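Local coordinates for protein prophenoloxidase b (Marsupenaeus japonicus, PDB 3WKY) that probably oxidises phenols at a dinuclear type 3 copper centre once activated, being the precursor form of a crustacean hemolymph phenoloxidase, at residues V430-W435 against E481-S486; L445-F450 against T663-P668. All coordinates share one frame; numbering follows the deposited sequence.

Contact 1. Residues V430-W435 against E481-S486; sequences VQEEHW and EHPDFS. With NAG (2-acetamido-2-deoxy-beta-D-glucopyranose), chain F.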
loop_
_atom_site.group_PDB
_atom_site.type_symbol
_atom_site.label_atom_id
_atom_site.label_comp_id
_atom_site.label_asym_id
_atom_site.label_seq_id
_atom_site.Cartn_x
_atom_site.Cartn_y
_atom_site.Cartn_z
ATOM N N VAL A 430 4.526 -55.803 2.980
ATOM C CA VAL A 430 3.683 -55.355 1.891
ATOM C C VAL A 430 4.260 -55.918 0.598
ATOM O O VAL A 430 5.480 -55.891 0.395
ATOM C CB VAL A 430 3.634 -53.806 1.849
ATOM C CG1 VAL A 430 2.942 -53.314 0.592
ATOM C CG2 VAL A 430 2.928 -53.275 3.089
ATOM N N GLN A 431 3.396 -56.436 -0.270
ATOM C CA GLN A 431 3.872 -57.046 -1.508
ATOM C C GLN A 431 2.989 -56.728 -2.704
ATOM O O GLN A 431 1.800 -57.078 -2.745
ATOM C CB GLN A 431 4.027 -58.569 -1.354
ATOM C CG GLN A 431 4.453 -59.276 -2.647
ATOM C CD GLN A 431 5.844 -58.878 -3.109
ATOM O OE1 GLN A 431 6.806 -58.935 -2.340
ATOM N NE2 GLN A 431 5.956 -58.462 -4.369
ATOM N N GLU A 432 3.588 -56.078 -3.687
ATOM C CA GLU A 432 2.894 -55.758 -4.915
ATOM C C GLU A 432 2.631 -57.048 -5.672
ATOM O O GLU A 432 3.492 -57.928 -5.740
ATOM C CB GLU A 432 3.749 -54.824 -5.761
ATOM C CG GLU A 432 3.029 -54.245 -6.954
ATOM C CD GLU A 432 3.779 -53.085 -7.565
ATOM O OE1 GLU A 432 4.861 -53.314 -8.153
ATOM O OE2 GLU A 432 3.272 -51.944 -7.458
ATOM N N GLU A 433 1.432 -57.157 -6.228
ATOM C CA GLU A 433 1.040 -58.337 -6.990
ATOM C C GLU A 433 1.680 -58.317 -8.377
ATOM O O GLU A 433 2.197 -57.288 -8.820
ATOM C CB GLU A 433 -0.485 -58.403 -7.117
ATOM C CG GLU A 433 -1.108 -59.732 -6.677
ATOM C CD GLU A 433 -0.944 -60.010 -5.189
ATOM O OE1 GLU A 433 -1.912 -59.804 -4.424
ATOM O OE2 GLU A 433 0.150 -60.445 -4.779
ATOM N N HIS A 434 1.654 -59.458 -9.061
ATOM C CA HIS A 434 2.160 -59.547 -10.429
ATOM C C HIS A 434 1.378 -58.622 -11.346
ATOM O O HIS A 434 0.148 -58.623 -11.331
ATOM C CB HIS A 434 2.051 -60.983 -10.957
ATOM C CG HIS A 434 2.259 -61.097 -12.437
ATOM N ND1 HIS A 434 1.224 -61.004 -13.344
ATOM C CD2 HIS A 434 3.383 -61.288 -13.167
ATOM C CE1 HIS A 434 1.701 -61.130 -14.569
ATOM N NE2 HIS A 434 3.008 -61.308 -14.490
ATOM N N TRP A 435 2.084 -57.832 -12.147
ATOM C CA TRP A 435 1.415 -56.932 -13.078
ATOM C C TRP A 435 2.100 -56.862 -14.439
ATOM O O TRP A 435 1.501 -56.418 -15.420
ATOM C CB TRP A 435 1.238 -55.529 -12.474
ATOM C CG TRP A 435 2.521 -54.832 -12.114
ATOM C CD1 TRP A 435 3.167 -54.869 -10.912
ATOM C CD2 TRP A 435 3.288 -53.967 -12.957
ATOM N NE1 TRP A 435 4.296 -54.084 -10.960
ATOM C CE2 TRP A 435 4.393 -53.522 -12.206
ATOM C CE3 TRP A 435 3.147 -53.524 -14.278
ATOM C CZ2 TRP A 435 5.357 -52.665 -12.734
ATOM C CZ3 TRP A 435 4.106 -52.679 -14.800
ATOM C CH2 TRP A 435 5.195 -52.256 -14.030
ATOM N N GLU A 481 -2.647 -44.672 -12.106
ATOM C CA GLU A 481 -3.090 -46.015 -11.765
ATOM C C GLU A 481 -1.985 -46.705 -10.983
ATOM O O GLU A 481 -0.874 -46.181 -10.894
ATOM C CB GLU A 481 -3.412 -46.815 -13.038
ATOM C CG GLU A 481 -4.902 -46.934 -13.357
ATOM C CD GLU A 481 -5.646 -47.838 -12.382
ATOM O OE1 GLU A 481 -5.022 -48.355 -11.419
ATOM O OE2 GLU A 481 -6.866 -48.038 -12.580
ATOM N N HIS A 482 -2.283 -47.875 -10.420
ATOM C CA HIS A 482 -1.295 -48.625 -9.656
ATOM C C HIS A 482 -1.639 -50.109 -9.762
ATOM O O HIS A 482 -2.802 -50.453 -9.938
ATOM C CB HIS A 482 -1.357 -48.210 -8.182
ATOM C CG HIS A 482 -2.616 -48.635 -7.494
ATOM N ND1 HIS A 482 -2.739 -49.847 -6.843
ATOM C CD2 HIS A 482 -3.822 -48.027 -7.376
ATOM C CE1 HIS A 482 -3.954 -49.957 -6.341
ATOM N NE2 HIS A 482 -4.635 -48.864 -6.654
ATOM N N PRO A 483 -0.628 -50.989 -9.662
ATOM C CA PRO A 483 -0.873 -52.441 -9.573
ATOM C C PRO A 483 -1.552 -52.812 -8.260
ATOM O O PRO A 483 -1.342 -52.107 -7.265
ATOM C CB PRO A 483 0.542 -53.039 -9.579
ATOM C CG PRO A 483 1.408 -51.998 -10.201
ATOM C CD PRO A 483 0.804 -50.668 -9.801
ATOM N N ASP A 484 -2.336 -53.892 -8.236
ATOM C CA ASP A 484 -2.832 -54.423 -6.965
ATOM C C ASP A 484 -1.666 -54.730 -6.031
ATOM O O ASP A 484 -0.561 -55.040 -6.481
ATOM C CB ASP A 484 -3.631 -55.721 -7.161
ATOM C CG ASP A 484 -4.945 -55.514 -7.894
ATOM O OD1 ASP A 484 -5.449 -54.371 -7.938
ATOM O OD2 ASP A 484 -5.483 -56.517 -8.415
ATOM N N PHE A 485 -1.913 -54.643 -4.728
ATOM C CA PHE A 485 -0.942 -55.095 -3.748
ATOM C C PHE A 485 -1.656 -55.743 -2.576
ATOM O O PHE A 485 -2.863 -55.565 -2.392
ATOM C CB PHE A 485 -0.040 -53.948 -3.256
ATOM C CG PHE A 485 -0.778 -52.839 -2.551
ATOM C CD1 PHE A 485 -1.336 -51.793 -3.274
ATOM C CD2 PHE A 485 -0.875 -52.817 -1.163
ATOM C CE1 PHE A 485 -2.013 -50.765 -2.632
ATOM C CE2 PHE A 485 -1.546 -51.792 -0.512
ATOM C CZ PHE A 485 -2.116 -50.760 -1.251
ATOM N N SER A 486 -0.915 -56.524 -1.797
ATOM C CA SER A 486 -1.455 -57.047 -0.555
ATOM C C SER A 486 -0.487 -56.752 0.582
ATOM O O SER A 486 0.654 -56.346 0.353
ATOM C CB SER A 486 -1.686 -58.551 -0.651
ATOM O OG SER A 486 -0.452 -59.234 -0.563
HETATM C C1 NAG F . -8.867 -55.085 -8.318
HETATM C C2 NAG F . -8.878 -56.437 -9.038
HETATM C C3 NAG F . -8.345 -56.263 -10.454
HETATM C C4 NAG F . -9.188 -55.232 -11.190
HETATM C C5 NAG F . -9.341 -53.948 -10.379
HETATM C C6 NAG F . -10.411 -53.063 -11.006
HETATM C C7 NAG F . -8.735 -58.582 -7.904
HETATM C C8 NAG F . -7.850 -59.772 -7.673
HETATM N N2 NAG F . -8.139 -57.459 -8.311
HETATM O O3 NAG F . -8.393 -57.486 -11.151
HETATM O O4 NAG F . -8.592 -54.929 -12.434
HETATM O O5 NAG F . -9.718 -54.209 -9.038
HETATM O O6 NAG F . -11.677 -53.543 -10.611
HETATM O O7 NAG F . -9.950 -58.666 -7.720
#

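Contact 2. Residues L445-F450 against T663-P668; sequences LLHTFF and THLRDP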
loop_
_atom_site.group_PDB
_atom_site.type_symbol
_atom_site.label_atom_id
_atom_site.label_comp_id
_atom_site.label_asym_id
_atom_site.label_seq_id
_atom_site.Cartn_x
_atom_site.Cartn_y
_atom_site.Cartn_z
ATOM N N LEU A 445 7.610 -52.376 -1.808
ATOM C CA LEU A 445 7.708 -51.411 -2.897
ATOM C C LEU A 445 6.408 -51.379 -3.685
ATOM O O LEU A 445 5.906 -52.423 -4.124
ATOM C CB LEU A 445 8.877 -51.757 -3.827
ATOM C CG LEU A 445 9.058 -50.905 -5.090
ATOM C CD1 LEU A 445 9.395 -49.454 -4.747
ATOM C CD2 LEU A 445 10.127 -51.492 -6.011
ATOM N N LEU A 446 5.849 -50.181 -3.853
ATOM C CA LEU A 446 4.625 -50.008 -4.634
ATOM C C LEU A 446 4.916 -49.114 -5.829
ATOM O O LEU A 446 5.805 -48.255 -5.768
ATOM C CB LEU A 446 3.518 -49.382 -3.778
ATOM C CG LEU A 446 3.095 -50.161 -2.529
ATOM C CD1 LEU A 446 1.955 -49.443 -1.814
ATOM C CD2 LEU A 446 2.679 -51.579 -2.897
ATOM N N HIS A 447 4.185 -49.314 -6.923
ATOM C CA HIS A 447 4.400 -48.488 -8.105
ATOM C C HIS A 447 3.146 -47.744 -8.528
ATOM O O HIS A 447 2.030 -48.122 -8.185
ATOM C CB HIS A 447 4.895 -49.319 -9.295
ATOM C CG HIS A 447 6.286 -49.840 -9.138
ATOM N ND1 HIS A 447 6.554 -51.120 -8.703
ATOM C CD2 HIS A 447 7.491 -49.255 -9.355
ATOM C CE1 HIS A 447 7.864 -51.302 -8.662
ATOM N NE2 HIS A 447 8.453 -50.189 -9.053
ATOM N N THR A 448 3.353 -46.664 -9.268
ATOM C CA THR A 448 2.242 -45.971 -9.912
ATOM C C THR A 448 2.667 -45.630 -11.319
ATOM O O THR A 448 3.860 -45.587 -11.634
ATOM C CB THR A 448 1.789 -44.665 -9.200
ATOM O OG1 THR A 448 2.805 -43.665 -9.322
ATOM C CG2 THR A 448 1.461 -44.911 -7.732
ATOM N N PHE A 449 1.686 -45.452 -12.201
ATOM C CA PHE A 449 1.963 -45.078 -13.592
ATOM C C PHE A 449 0.692 -44.573 -14.266
ATOM O O PHE A 449 -0.398 -44.693 -13.702
ATOM C CB PHE A 449 2.560 -46.256 -14.383
ATOM C CG PHE A 449 1.955 -47.589 -14.037
ATOM C CD1 PHE A 449 0.621 -47.859 -14.310
ATOM C CD2 PHE A 449 2.727 -48.572 -13.443
ATOM C CE1 PHE A 449 0.062 -49.085 -13.988
ATOM C CE2 PHE A 449 2.177 -49.803 -13.119
ATOM C CZ PHE A 449 0.845 -50.058 -13.393
ATOM N N PHE A 450 0.814 -44.003 -15.460
ATOM C CA PHE A 450 -0.382 -43.543 -16.163
ATOM C C PHE A 450 -0.879 -44.573 -17.173
ATOM O O PHE A 450 -0.084 -45.210 -17.861
ATOM C CB PHE A 450 -0.165 -42.183 -16.831
ATOM C CG PHE A 450 -0.121 -41.041 -15.855
ATOM C CD1 PHE A 450 -1.295 -40.410 -15.455
ATOM C CD2 PHE A 450 1.088 -40.613 -15.320
ATOM C CE1 PHE A 450 -1.259 -39.358 -14.542
ATOM C CE2 PHE A 450 1.133 -39.563 -14.405
ATOM C CZ PHE A 450 -0.039 -38.936 -14.019
ATOM N N THR A 663 7.127 -45.760 -5.971
ATOM C CA THR A 663 7.933 -45.344 -7.107
ATOM C C THR A 663 7.061 -45.136 -8.333
ATOM O O THR A 663 6.351 -46.046 -8.755
ATOM C CB THR A 663 9.021 -46.392 -7.410
ATOM O OG1 THR A 663 9.967 -46.411 -6.336
ATOM C CG2 THR A 663 9.750 -46.069 -8.716
ATOM N N HIS A 664 7.089 -43.925 -8.890
ATOM C CA HIS A 664 6.326 -43.630 -10.089
ATOM C C HIS A 664 7.126 -44.015 -11.322
ATOM O O HIS A 664 8.284 -43.622 -11.461
ATOM C CB HIS A 664 5.974 -42.129 -10.166
ATOM C CG HIS A 664 5.208 -41.755 -11.396
ATOM N ND1 HIS A 664 3.894 -42.120 -11.593
ATOM C CD2 HIS A 664 5.571 -41.055 -12.496
ATOM C CE1 HIS A 664 3.479 -41.660 -12.762
ATOM N NE2 HIS A 664 4.478 -41.012 -13.331
ATOM N N LEU A 665 6.493 -44.765 -12.222
ATOM C CA LEU A 665 7.124 -45.177 -13.469
ATOM C C LEU A 665 6.569 -44.386 -14.651
ATOM O O LEU A 665 5.392 -44.529 -15.009
ATOM C CB LEU A 665 6.897 -46.678 -13.701
ATOM C CG LEU A 665 7.417 -47.612 -12.605
ATOM C CD1 LEU A 665 6.927 -49.060 -12.800
ATOM C CD2 LEU A 665 8.931 -47.556 -12.543
ATOM N N ARG A 666 7.415 -43.548 -15.248
ATOM C CA ARG A 666 7.058 -42.813 -16.458
ATOM C C ARG A 666 6.844 -43.778 -17.633
ATOM O O ARG A 666 6.047 -43.519 -18.533
ATOM C CB ARG A 666 8.148 -41.790 -16.791
ATOM C CG ARG A 666 7.951 -41.094 -18.128
ATOM C CD ARG A 666 9.038 -40.067 -18.428
ATOM N NE ARG A 666 8.751 -38.760 -17.841
ATOM C CZ ARG A 666 7.836 -37.912 -18.304
ATOM N NH1 ARG A 666 7.093 -38.232 -19.359
ATOM N NH2 ARG A 666 7.654 -36.744 -17.704
ATOM N N ASP A 667 7.557 -44.900 -17.593
ATOM C CA ASP A 667 7.465 -45.941 -18.611
ATOM C C ASP A 667 7.512 -47.286 -17.888
ATOM O O ASP A 667 8.587 -47.752 -17.503
ATOM C CB ASP A 667 8.634 -45.809 -19.590
ATOM C CG ASP A 667 8.762 -47.000 -20.525
ATOM O OD1 ASP A 667 7.745 -47.677 -20.793
ATOM O OD2 ASP A 667 9.895 -47.255 -20.994
ATOM N N PRO A 668 6.339 -47.903 -17.676
ATOM C CA PRO A 668 6.244 -49.092 -16.820
ATOM C C PRO A 668 7.152 -50.241 -17.273
ATOM O O PRO A 668 7.615 -51.029 -16.442
ATOM C CB PRO A 668 4.771 -49.490 -16.936
ATOM C CG PRO A 668 4.054 -48.201 -17.287
ATOM C CD PRO A 668 5.021 -47.445 -18.154
HETATM O O HOH W 1 3.339 -43.537 -16.481
#

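Contact 1. Residues V430-W435 against E481-S486
Q431 and S486 form an antiparallel hydrogen-bonded pair in the three-stranded sheet of the Ig-like domain, where the outer strand 424-432 runs against strand 485-493. Q431 N donates to S486 O at 2.8 Å, and S486 N returns a bond of 2.9 Å to Q431 O, both almost straight. E432 and F485 follow as the non-hydrogen-bonded pair, with their CA atoms 4.1 Å apart. A third backbone bond, from E433 N to D484 O, carries the pairing past the end of strand 424-432.

Packing centres on P483. Its CG sits over one face of the W435 indole, 3.5 Å from the centroid of the five-membered ring and 13° off the normal, a CH-pi contact, while CB lies close to CD1. With CG between its own backbone N and carbonyl carbon (chi1 61°), W435 turns its ring toward the proline. F449 also meets the indole. The extended E432 chain passes across P483 and brings OE2 within 3.3 Å of P483 CG.

Among the polar contacts, W435 NE1 approaches E432 OE1 from above the carboxylate plane, at 3.0 Å; OE1 is also hydrogen-bonded to S441 OG and H447 ND1. An alanine in place of W435 removes the indole, which would probably open a gap over P483 CG and leave the E432 carboxylate less firmly held at OE1. The two oxygens of the D484 carboxylate have different partners: OD1 makes a salt bridge with R576, and OD2 accepts a hydrogen bond of 2.8 Å from N2 of the N-acetylglucosamine.

Contact 2. Residues L445-F450 against T663-P668
H447 and T663 are paired in parallel, their side chains lying alongside each other on one face of the sheet. T663 N donates to L446 O at 2.8 Å, T663 O accepts from T448 N, and L665 N binds T448 O in an almost straight line.

Along the H447 side chain, CB lies 3.6 Å from T663 O, and CG comes near the CD1 methyl of L665. The imidazole is swung beside the backbone N (chi1 -70°), which brings CD2 to 3.5 Å from both T663 O and L665 CD1, approaching it from different directions. NE2 stands 4.2 Å from T663 CB, and ND1, on the far side of the ring, is hydrogen-bonded to E432.

On the other face H664 ND1 donates to T448 OG1 at 3.0 Å, the hydroxyl lying in the imidazole plane; OG1 also bonds R582 O. The H664 and F450 rings meet rim to rim, their planes at 79°. A water bridges F450 N and L665 O, and P668 CG packs on F449 CB. T663 thus bonds the residues flanking H447, and T448 those flanking H664, the pattern of parallel strands, here 445-456 and 655-664 in the mixed sheet of the Ig-like domain.

In the fold
From the N terminus the four segments come in the order 430-435, 445-450, 481-486, 663-668, so the two contacts cross: each loop is closed around one segment of the other. Contact 1 closes a loop of 45 residues that includes strand 445-456 and nearly all of strand 472-481; contact 2 spans 212 residues and brings strand 655-664 back beside strand 445-456. Segment 481-486 leaves the mixed sheet, where E481 N probably bonds F449 O, and enters the three-stranded one. With P483 CD packed on H447 O and centres about 11 Å apart, the contacts meet where strands 445-456 and 472-481 of the mixed sheet pass close to the three-stranded sheet.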